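Local coordinates for lipoprotein (Colwellia psychrerythraea, PDB 3O0Y) that is of unknown function but is probably a membrane-attached lipoprotein related to zinc metallopeptidases, at residues A[444-447]-A[448-452]; A[563-566]-A[567-571]; A[572-575]-A[576-580]; A[600-603]-A[604-607]. One frame throughout, in Å; residues are numbered along the deposited sequence.

Interaction 1 of 4, residues A[444-447]-A[448-452]; sequences HHWQ and IALNL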
loop_
_atom_site.group_PDB
_atom_site.type_symbol
_atom_site.label_atom_id
_atom_site.label_comp_id
_atom_site.label_asym_id
_atom_site.label_seq_id
_atom_site.Cartn_x
_atom_site.Cartn_y
_atom_site.Cartn_z
ATOM N N HIS A 444 -0.087 5.032 -9.908
ATOM C CA HIS A 444 0.859 5.054 -8.813
ATOM C C HIS A 444 2.252 5.492 -9.197
ATOM O O HIS A 444 2.821 6.316 -8.479
ATOM C CB HIS A 444 0.976 3.707 -8.145
ATOM C CG HIS A 444 -0.173 3.317 -7.258
ATOM N ND1 HIS A 444 -0.837 4.217 -6.431
ATOM C CD2 HIS A 444 -0.747 2.109 -7.051
ATOM C CE1 HIS A 444 -1.747 3.545 -5.728
ATOM N NE2 HIS A 444 -1.716 2.273 -6.085
ATOM N N HIS A 445 2.834 4.964 -10.261
ATOM C CA HIS A 445 4.212 5.317 -10.608
ATOM C C HIS A 445 4.332 6.814 -10.921
ATOM O O HIS A 445 5.200 7.538 -10.393
ATOM C CB HIS A 445 4.748 4.481 -11.776
ATOM C CG HIS A 445 6.125 4.930 -12.184
ATOM N ND1 HIS A 445 7.217 4.682 -11.377
ATOM C CD2 HIS A 445 6.556 5.760 -13.176
ATOM C CE1 HIS A 445 8.289 5.276 -11.911
ATOM N NE2 HIS A 445 7.917 5.961 -12.994
ATOM N N TRP A 446 3.435 7.332 -11.758
ATOM C CA TRP A 446 3.526 8.698 -12.178
ATOM C C TRP A 446 3.443 9.609 -10.920
ATOM O O TRP A 446 4.229 10.542 -10.774
ATOM C CB TRP A 446 2.447 9.020 -13.204
ATOM C CG TRP A 446 2.690 10.275 -14.009
ATOM C CD1 TRP A 446 2.074 11.489 -13.845
ATOM C CD2 TRP A 446 3.507 10.395 -15.164
ATOM N NE1 TRP A 446 2.471 12.347 -14.818
ATOM C CE2 TRP A 446 3.362 11.719 -15.632
ATOM C CE3 TRP A 446 4.347 9.511 -15.850
ATOM C CZ2 TRP A 446 4.021 12.190 -16.755
ATOM C CZ3 TRP A 446 4.987 9.989 -16.954
ATOM C CH2 TRP A 446 4.784 11.286 -17.439
ATOM N N GLN A 447 2.511 9.301 -10.040
ATOM C CA GLN A 447 2.248 10.138 -8.861
ATOM C C GLN A 447 3.373 10.040 -7.869
ATOM O O GLN A 447 3.958 11.087 -7.488
ATOM C CB GLN A 447 0.919 9.783 -8.238
ATOM C CG GLN A 447 0.546 10.504 -6.983
ATOM C CD GLN A 447 1.111 9.848 -5.767
ATOM O OE1 GLN A 447 0.719 8.751 -5.408
ATOM N NE2 GLN A 447 1.948 10.624 -5.010
ATOM N N ILE A 448 3.737 8.810 -7.525
ATOM C CA ILE A 448 4.821 8.606 -6.502
ATOM C C ILE A 448 6.169 9.172 -6.965
ATOM O O ILE A 448 6.885 9.826 -6.234
ATOM C CB ILE A 448 4.905 7.126 -6.135
ATOM C CG1 ILE A 448 3.721 6.793 -5.233
ATOM C CG2 ILE A 448 6.255 6.719 -5.460
ATOM C CD1 ILE A 448 3.482 5.343 -5.032
ATOM N N ALA A 449 6.533 8.920 -8.203
ATOM C CA ALA A 449 7.743 9.437 -8.747
ATOM C C ALA A 449 7.784 10.962 -8.806
ATOM O O ALA A 449 8.789 11.603 -8.419
ATOM C CB ALA A 449 7.984 8.807 -10.188
ATOM N N LEU A 450 6.670 11.590 -9.214
ATOM C CA LEU A 450 6.599 13.058 -9.132
ATOM C C LEU A 450 6.764 13.544 -7.688
ATOM O O LEU A 450 7.431 14.532 -7.463
ATOM C CB LEU A 450 5.330 13.604 -9.802
ATOM C CG LEU A 450 5.340 13.590 -11.310
ATOM C CD1 LEU A 450 3.897 13.891 -11.878
ATOM C CD2 LEU A 450 6.427 14.615 -11.905
ATOM N N ASN A 451 6.132 12.877 -6.724
ATOM C CA ASN A 451 6.255 13.325 -5.354
ATOM C C ASN A 451 7.712 13.212 -4.896
ATOM O O ASN A 451 8.204 14.152 -4.254
ATOM C CB ASN A 451 5.401 12.486 -4.464
ATOM C CG ASN A 451 5.162 13.109 -3.103
ATOM O OD1 ASN A 451 5.796 14.134 -2.694
ATOM N ND2 ASN A 451 4.265 12.501 -2.373
ATOM N N LEU A 452 8.406 12.129 -5.298
ATOM C CA LEU A 452 9.802 11.999 -4.912
ATOM C C LEU A 452 10.651 13.100 -5.493
ATOM O O LEU A 452 11.571 13.617 -4.830
ATOM C CB LEU A 452 10.356 10.680 -5.398
ATOM C CG LEU A 452 9.931 9.463 -4.658
ATOM C CD1 LEU A 452 10.464 8.178 -5.473
ATOM C CD2 LEU A 452 10.364 9.446 -3.159
#
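Ala-449 CB lies over one face of the His-445 imidazole, 4.2 Å from the ring centroid and displaced toward the rim, a CH-pi contact between residues one helical turn apart. On another side of the turn Leu-450 CD1 reaches the pyrrole part of the Trp-446 indole obliquely, 3.6 Å from CD1. Gln-447 folds back: CG stands anti to the backbone N, but a bend at chi2 (-86°) brings OE1 to 3.6 Å from Ile-448 CG1. Four i+4 backbone bonds hold the turn, among them Ile-448 N to His-444 O at 2.8 Å. The helix begins at the last histidine of HEANPGH, which recalls, with wider histidine spacing, the HEXXH motif of the peptidase clan that includes this family. That residue, His-444, meets the His-438 ring and touches Glu-471 on helix 467-483, a grouping consistent with, but no proof of, a related role. Replacing Gln-447 by an alanine would probably leave Ile-448 CG1 without the amide oxygen beside it and open a gap beside its neighbours Thr-470 and Trp-473. Further out, His-445 is fixed at both nitrogens, ND1 by Tyr-404 OH and NE2 by Tyr-384 O, while Phe-378 meets the Trp-446 ring and Leu-588 touches Trp-446 and Leu-450.

Interaction 2 of 4, residues A[563-566]-A[567-571]; sequences ILSL and REQAK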
loop_
_atom_site.group_PDB
_atom_site.type_symbol
_atom_site.label_atom_id
_atom_site.label_comp_id
_atom_site.label_asym_id
_atom_site.label_seq_id
_atom_site.Cartn_x
_atom_site.Cartn_y
_atom_site.Cartn_z
ATOM N N ILE A 563 -11.216 14.221 -5.283
ATOM C CA ILE A 563 -10.487 14.740 -6.457
ATOM C C ILE A 563 -11.450 15.178 -7.539
ATOM O O ILE A 563 -11.330 16.273 -8.068
ATOM C CB ILE A 563 -9.393 13.731 -7.023
ATOM C CG1 ILE A 563 -8.327 13.521 -5.935
ATOM C CG2 ILE A 563 -8.880 14.312 -8.407
ATOM C CD1 ILE A 563 -7.404 12.266 -6.191
ATOM N N LEU A 564 -12.436 14.351 -7.873
ATOM C CA LEU A 564 -13.426 14.702 -8.853
ATOM C C LEU A 564 -14.316 15.910 -8.446
ATOM O O LEU A 564 -14.674 16.770 -9.299
ATOM C CB LEU A 564 -14.269 13.463 -9.173
ATOM C CG LEU A 564 -13.628 12.409 -10.070
ATOM C CD1 LEU A 564 -14.578 11.212 -10.190
ATOM C CD2 LEU A 564 -13.366 13.045 -11.462
ATOM N N SER A 565 -14.640 16.013 -7.167
ATOM C CA SER A 565 -15.416 17.143 -6.666
ATOM C C SER A 565 -14.635 18.456 -6.801
ATOM O O SER A 565 -15.177 19.480 -7.262
ATOM C CB SER A 565 -15.726 16.907 -5.191
ATOM O OG SER A 565 -16.458 18.022 -4.712
ATOM N N LEU A 566 -13.330 18.400 -6.497
ATOM C CA LEU A 566 -12.463 19.524 -6.732
ATOM C C LEU A 566 -12.362 19.908 -8.177
ATOM O O LEU A 566 -12.342 21.105 -8.501
ATOM C CB LEU A 566 -11.094 19.322 -6.054
ATOM C CG LEU A 566 -11.080 19.315 -4.500
ATOM C CD1 LEU A 566 -9.684 18.755 -4.126
ATOM C CD2 LEU A 566 -11.316 20.766 -3.895
ATOM N N ARG A 567 -12.272 18.914 -9.057
ATOM C CA ARG A 567 -12.187 19.186 -10.482
ATOM C C ARG A 567 -13.454 19.900 -10.946
ATOM O O ARG A 567 -13.400 20.796 -11.793
ATOM C CB ARG A 567 -11.922 17.890 -11.219
ATOM C CG ARG A 567 -11.538 18.095 -12.678
ATOM C CD ARG A 567 -11.037 16.791 -13.349
ATOM N NE ARG A 567 -12.186 15.991 -13.755
ATOM C CZ ARG A 567 -12.166 15.032 -14.669
ATOM N NH1 ARG A 567 -11.016 14.627 -15.192
ATOM N NH2 ARG A 567 -13.315 14.435 -15.003
ATOM N N GLU A 568 -14.592 19.416 -10.466
ATOM C CA GLU A 568 -15.879 19.967 -10.855
ATOM C C GLU A 568 -16.005 21.386 -10.339
ATOM O O GLU A 568 -16.472 22.249 -11.111
ATOM C CB GLU A 568 -17.055 19.112 -10.380
ATOM C CG GLU A 568 -17.200 17.880 -11.166
ATOM C CD GLU A 568 -17.390 18.112 -12.690
ATOM O OE1 GLU A 568 -18.122 19.071 -13.080
ATOM O OE2 GLU A 568 -16.817 17.320 -13.496
ATOM N N GLN A 569 -15.443 21.662 -9.155
ATOM C CA GLN A 569 -15.440 23.060 -8.611
ATOM C C GLN A 569 -14.613 23.974 -9.511
ATOM O O GLN A 569 -14.995 25.115 -9.830
ATOM C CB GLN A 569 -14.846 23.079 -7.208
ATOM C CG GLN A 569 -15.742 22.523 -6.063
ATOM C CD GLN A 569 -14.973 22.473 -4.674
ATOM O OE1 GLN A 569 -14.077 23.296 -4.404
ATOM N NE2 GLN A 569 -15.331 21.538 -3.838
ATOM N N ALA A 570 -13.463 23.471 -9.936
ATOM C CA ALA A 570 -12.548 24.207 -10.782
ATOM C C ALA A 570 -13.202 24.498 -12.164
ATOM O O ALA A 570 -13.054 25.572 -12.700
ATOM C CB ALA A 570 -11.211 23.455 -10.944
ATOM N N LYS A 571 -13.857 23.489 -12.743
ATOM C CA LYS A 571 -14.531 23.674 -14.003
ATOM C C LYS A 571 -15.649 24.722 -13.882
ATOM O O LYS A 571 -15.805 25.514 -14.765
ATOM C CB LYS A 571 -15.084 22.357 -14.548
ATOM C CG LYS A 571 -13.980 21.403 -14.985
ATOM C CD LYS A 571 -14.615 19.968 -15.153
ATOM C CE LYS A 571 -13.730 18.902 -15.761
ATOM N NZ LYS A 571 -13.504 19.144 -17.200
HETATM O O HOH W 1 -14.697 16.179 -12.362
#
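Leu-564 CD2 sits over one face of the Arg-567 guanidinium, 3.8 Å from NH2, toward the rim of the flat group. The two residues are three positions apart on the alpha-helix 555-574, so their side chains leave the same flank and run side by side in the same direction. Arg-567 starts with CG anti to its own N (chi1 -168°) and bends at chi3 (81°), which turns the guanidinium toward the leucine methyl. This is the close-packed part: Arg-567 is buried, Phe-578, Leu-580 and Phe-583 press on it, and its NH1 makes a salt bridge with Glu-483 and a hydrogen bond with Tyr-476, tying helix 555-574 to helix 467-483. Leu-566 is buried as well and packs on Leu-598 and Ser-599 of helix 595-608. The flank that carries Ser-565 and Gln-569 is looser. Gln-569 extends past Leu-566, its OE1 3.8 Å from Leu-566 CD2, and its NE2 stays 3.8 Å from Ser-565 OG. The backbone bond from Gln-569 N to Ser-565 O, 2.9 Å long, belongs to the regular i+4 ladder. Toward solvent, Glu-568 is exposed, and a single water joins it to the buried arginine: the water accepts from Arg-567 NE at 2.9 Å, in the guanidinium plane, and donates to Leu-564 O at 3.1 Å and to Glu-568 OE2 at 2.7 Å.

Interaction 3 of 4, residues A[572-575]-A[576-580]; sequences ARLG and DKFDL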
loop_
_atom_site.group_PDB
_atom_site.type_symbol
_atom_site.label_atom_id
_atom_site.label_comp_id
_atom_site.label_asym_id
_atom_site.label_seq_id
_atom_site.Cartn_x
_atom_site.Cartn_y
_atom_site.Cartn_z
ATOM N N ALA A 572 -16.414 24.699 -12.782
ATOM C CA ALA A 572 -17.471 25.744 -12.545
ATOM C C ALA A 572 -16.912 27.149 -12.418
ATOM O O ALA A 572 -17.475 28.109 -12.998
ATOM C CB ALA A 572 -18.284 25.386 -11.266
ATOM N N ARG A 573 -15.802 27.272 -11.698
ATOM C CA ARG A 573 -15.112 28.553 -11.461
ATOM C C ARG A 573 -14.516 29.097 -12.758
ATOM O O ARG A 573 -14.646 30.287 -13.085
ATOM C CB ARG A 573 -13.963 28.398 -10.462
ATOM C CG ARG A 573 -14.168 28.915 -9.033
ATOM C CD ARG A 573 -14.311 30.395 -8.930
ATOM N NE ARG A 573 -13.124 31.164 -8.544
ATOM C CZ ARG A 573 -12.406 31.044 -7.413
ATOM N NH1 ARG A 573 -12.642 30.115 -6.497
ATOM N NH2 ARG A 573 -11.435 31.903 -7.209
ATOM N N LEU A 574 -13.875 28.237 -13.530
ATOM C CA LEU A 574 -13.095 28.688 -14.640
ATOM C C LEU A 574 -13.831 28.687 -15.959
ATOM O O LEU A 574 -13.364 29.333 -16.910
ATOM C CB LEU A 574 -11.803 27.871 -14.774
ATOM C CG LEU A 574 -10.807 28.028 -13.619
ATOM C CD1 LEU A 574 -9.541 27.251 -13.808
ATOM C CD2 LEU A 574 -10.510 29.499 -13.251
ATOM N N GLY A 575 -14.878 27.874 -16.076
ATOM C CA GLY A 575 -15.533 27.681 -17.364
ATOM C C GLY A 575 -14.583 27.273 -18.490
ATOM O O GLY A 575 -13.850 26.301 -18.378
ATOM N N ASP A 576 -14.583 28.019 -19.594
ATOM C CA ASP A 576 -13.753 27.656 -20.743
ATOM C C ASP A 576 -12.273 27.990 -20.548
ATOM O O ASP A 576 -11.457 27.632 -21.383
ATOM C CB ASP A 576 -14.304 28.293 -22.032
ATOM C CG ASP A 576 -14.104 29.811 -22.092
ATOM O OD1 ASP A 576 -14.517 30.394 -23.145
ATOM O OD2 ASP A 576 -13.585 30.446 -21.110
ATOM N N LYS A 577 -11.926 28.599 -19.408
ATOM C CA LYS A 577 -10.526 28.803 -19.013
ATOM C C LYS A 577 -9.996 27.589 -18.214
ATOM O O LYS A 577 -8.827 27.582 -17.801
ATOM C CB LYS A 577 -10.372 30.067 -18.156
ATOM C CG LYS A 577 -10.887 31.319 -18.896
ATOM C CD LYS A 577 -9.742 32.102 -19.484
ATOM C CE LYS A 577 -9.309 33.230 -18.481
ATOM N NZ LYS A 577 -8.101 34.042 -18.899
ATOM N N PHE A 578 -10.849 26.600 -17.975
ATOM C CA PHE A 578 -10.344 25.379 -17.311
ATOM C C PHE A 578 -9.296 24.689 -18.171
ATOM O O PHE A 578 -9.527 24.428 -19.338
ATOM C CB PHE A 578 -11.473 24.445 -16.869
ATOM C CG PHE A 578 -10.982 23.190 -16.188
ATOM C CD1 PHE A 578 -10.703 23.148 -14.812
ATOM C CD2 PHE A 578 -10.818 22.040 -16.933
ATOM C CE1 PHE A 578 -10.200 21.970 -14.218
ATOM C CE2 PHE A 578 -10.319 20.902 -16.362
ATOM C CZ PHE A 578 -10.024 20.881 -14.978
ATOM N N ASP A 579 -8.168 24.299 -17.559
ATOM C CA ASP A 579 -7.143 23.527 -18.243
ATOM C C ASP A 579 -6.770 22.315 -17.404
ATOM O O ASP A 579 -6.275 22.441 -16.250
ATOM C CB ASP A 579 -5.912 24.369 -18.450
ATOM C CG ASP A 579 -4.927 23.653 -19.298
ATOM O OD1 ASP A 579 -5.204 23.514 -20.508
ATOM O OD2 ASP A 579 -3.970 23.091 -18.752
ATOM N N LEU A 580 -7.105 21.139 -17.896
ATOM C CA LEU A 580 -6.884 19.939 -17.110
ATOM C C LEU A 580 -5.410 19.743 -16.795
ATOM O O LEU A 580 -5.057 19.226 -15.782
ATOM C CB LEU A 580 -7.473 18.736 -17.870
ATOM C CG LEU A 580 -7.472 17.412 -17.125
ATOM C CD1 LEU A 580 -8.386 17.407 -15.932
ATOM C CD2 LEU A 580 -7.829 16.272 -18.184
#
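Two backbone hydrogen bonds, each spanning three residues, turn the chain after Leu-574. Lys-577 N donates to Leu-574 O at 3.0 Å, and Phe-578 N donates to Gly-575 O, also at 3.0 Å. Both donors stand well above the plane of the carbonyl they use, the second by 54°. Lys-577 CB and CG lie against the same Leu-574 O, and the end of the chain leads away. The residues between fit a type II' turn followed by one close to type I: Gly-575, with phi 53° and psi -125°, takes the first corner, and a CB there would run into Asp-576 N. It is the first residue past helix 555-574 to leave helical angles, and from it the chain sets off toward helix 580-588. The apolar contacts follow from the turn. Leu-574 CB lies 4.0 Å from Phe-578 CB, and its CD1 approaches the phenyl ring obliquely. Because CG of Phe-578 is anti to the backbone N, the ring runs back along the preceding helix to Ala-570 and Lys-571; Trp-605 of helix 595-608 touches both Phe-578 and Leu-574. Capping completes the connection: Asp-579 occupies the N-cap of the next helix, its OD2 accepting from Glu-582 N.

Interaction 4 of 4, residues A[600-603]-A[604-607]; sequences RNVN and HWLD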
loop_
_atom_site.group_PDB
_atom_site.type_symbol
_atom_site.label_atom_id
_atom_site.label_comp_id
_atom_site.label_asym_id
_atom_site.label_seq_id
_atom_site.Cartn_x
_atom_site.Cartn_y
_atom_site.Cartn_z
ATOM N N ARG A 600 -6.999 23.571 -0.391
ATOM C CA ARG A 600 -6.343 24.887 -0.254
ATOM C C ARG A 600 -5.488 25.219 -1.469
ATOM O O ARG A 600 -5.499 26.370 -1.949
ATOM C CB ARG A 600 -5.466 24.951 1.011
ATOM C CG ARG A 600 -4.653 26.226 1.033
ATOM C CD ARG A 600 -3.728 26.270 2.259
ATOM N NE ARG A 600 -4.553 26.030 3.419
ATOM C CZ ARG A 600 -4.226 25.273 4.455
ATOM N NH1 ARG A 600 -3.049 24.644 4.529
ATOM N NH2 ARG A 600 -5.096 25.162 5.445
ATOM N N ASN A 601 -4.749 24.218 -1.981
ATOM C CA ASN A 601 -3.902 24.451 -3.175
ATOM C C ASN A 601 -4.716 24.693 -4.447
ATOM O O ASN A 601 -4.392 25.574 -5.273
ATOM C CB ASN A 601 -2.890 23.302 -3.385
ATOM C CG ASN A 601 -1.812 23.310 -2.318
ATOM O OD1 ASN A 601 -1.572 24.366 -1.698
ATOM N ND2 ASN A 601 -1.082 22.182 -2.154
ATOM N N VAL A 602 -5.806 23.938 -4.588
ATOM C CA VAL A 602 -6.715 24.162 -5.737
ATOM C C VAL A 602 -7.276 25.546 -5.662
ATOM O O VAL A 602 -7.312 26.282 -6.630
ATOM C CB VAL A 602 -7.835 23.070 -5.801
ATOM C CG1 VAL A 602 -8.976 23.465 -6.807
ATOM C CG2 VAL A 602 -7.189 21.711 -6.221
ATOM N N ASN A 603 -7.708 25.939 -4.470
ATOM C CA ASN A 603 -8.276 27.284 -4.272
ATOM C C ASN A 603 -7.276 28.425 -4.519
ATOM O O ASN A 603 -7.634 29.449 -5.172
ATOM C CB ASN A 603 -8.869 27.413 -2.890
ATOM C CG ASN A 603 -10.205 26.735 -2.757
ATOM O OD1 ASN A 603 -10.929 26.523 -3.729
ATOM N ND2 ASN A 603 -10.568 26.455 -1.507
ATOM N N HIS A 604 -6.015 28.198 -4.140
ATOM C CA HIS A 604 -4.959 29.173 -4.396
ATOM C C HIS A 604 -4.786 29.345 -5.885
ATOM O O HIS A 604 -4.659 30.483 -6.349
ATOM C CB HIS A 604 -3.656 28.771 -3.736
ATOM C CG HIS A 604 -2.535 29.757 -3.919
ATOM N ND1 HIS A 604 -2.386 30.882 -3.125
ATOM C CD2 HIS A 604 -1.481 29.748 -4.759
ATOM C CE1 HIS A 604 -1.304 31.543 -3.506
ATOM N NE2 HIS A 604 -0.723 30.866 -4.478
ATOM N N TRP A 605 -4.706 28.226 -6.604
ATOM C CA TRP A 605 -4.679 28.254 -8.067
ATOM C C TRP A 605 -5.883 28.966 -8.672
ATOM O O TRP A 605 -5.714 29.877 -9.501
ATOM C CB TRP A 605 -4.489 26.802 -8.597
ATOM C CG TRP A 605 -4.785 26.590 -10.022
ATOM C CD1 TRP A 605 -4.079 27.075 -11.080
ATOM C CD2 TRP A 605 -5.815 25.773 -10.565
ATOM N NE1 TRP A 605 -4.626 26.638 -12.251
ATOM C CE2 TRP A 605 -5.685 25.819 -11.967
ATOM C CE3 TRP A 605 -6.815 24.972 -10.016
ATOM C CZ2 TRP A 605 -6.503 25.101 -12.824
ATOM C CZ3 TRP A 605 -7.630 24.244 -10.884
ATOM C CH2 TRP A 605 -7.462 24.338 -12.284
ATOM N N LEU A 606 -7.105 28.625 -8.254
ATOM C CA LEU A 606 -8.302 29.263 -8.841
ATOM C C LEU A 606 -8.265 30.783 -8.596
ATOM O O LEU A 606 -8.608 31.565 -9.494
ATOM C CB LEU A 606 -9.540 28.659 -8.178
ATOM C CG LEU A 606 -9.772 27.209 -8.579
ATOM C CD1 LEU A 606 -10.946 26.561 -7.856
ATOM C CD2 LEU A 606 -9.863 27.088 -10.141
ATOM N N ASP A 607 -7.805 31.198 -7.413
ATOM C CA ASP A 607 -7.866 32.629 -6.998
ATOM C C ASP A 607 -6.864 33.489 -7.808
ATOM O O ASP A 607 -7.022 34.714 -7.971
ATOM C CB ASP A 607 -7.558 32.811 -5.534
ATOM C CG ASP A 607 -8.683 32.367 -4.612
ATOM O OD1 ASP A 607 -9.831 32.123 -5.058
ATOM O OD2 ASP A 607 -8.394 32.253 -3.392
#
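Val-602 CG1 meets Leu-606 CD1 at 3.8 Å, one turn along the C-terminal helix 595-608, the two side chains lying next to each other and pointing the same way. With Asn-603 and His-604, Val-602 has the largest surface buried in this turn. CG1 of the valine is anti to the backbone N (chi1 167°), the branch that also comes to 4.2 Å from Trp-605 CE3. On the indole itself Leu-606 CD2 covers one face, off toward the rim. Replacing Leu-606 with an alanine would probably strip Val-602 CG1 and the indole face of a neighbour and open a gap toward Leu-574. Asn-603 is covered most of all; its O accepts from Asp-607 N at 2.8 Å, and its CB touches His-604 N. His-604 N bonds to Arg-600 O, and its CB rests 3.5 Å from that oxygen, whereas the imidazole leads away from the preceding turn and its side chain touches Ile-100. Helix 100-117 also takes the polar ends of Arg-600 and Asn-601 through Asn-104. Asp-607 is paired outside the turn with Arg-573, and Trp-605 NE1 with Glu-582 OE1. The edge of the same indole lies by a backbone oxygen, CE3 being 3.7 Å from Val-602 O.

Overall arrangement
Interactions 2, 3 and 4 form one packed group near the C-terminus, their centres 10 to 13 Å apart. Ala-570 CB meets Phe-578 CE1 of interaction 3 and Trp-605 CZ3 of interaction 4, each at 3.7 Å. Interactions 3 and 4 are also joined by a salt bridge, Arg-573 NH2 to Asp-607 OD1 at 2.7 Å. Interaction 1 is separate and deeper, its centre 21 to 25 Å from the others and its nearest atoms about 8 Å from interaction 2. Its His-444 side chain is about 5 Å from a bound sulfate, probably from crystallisation, in a region that, by family and sequence, may correspond to a metallopeptidase site. Helix 467-483 touches both interaction 1 and interaction 2.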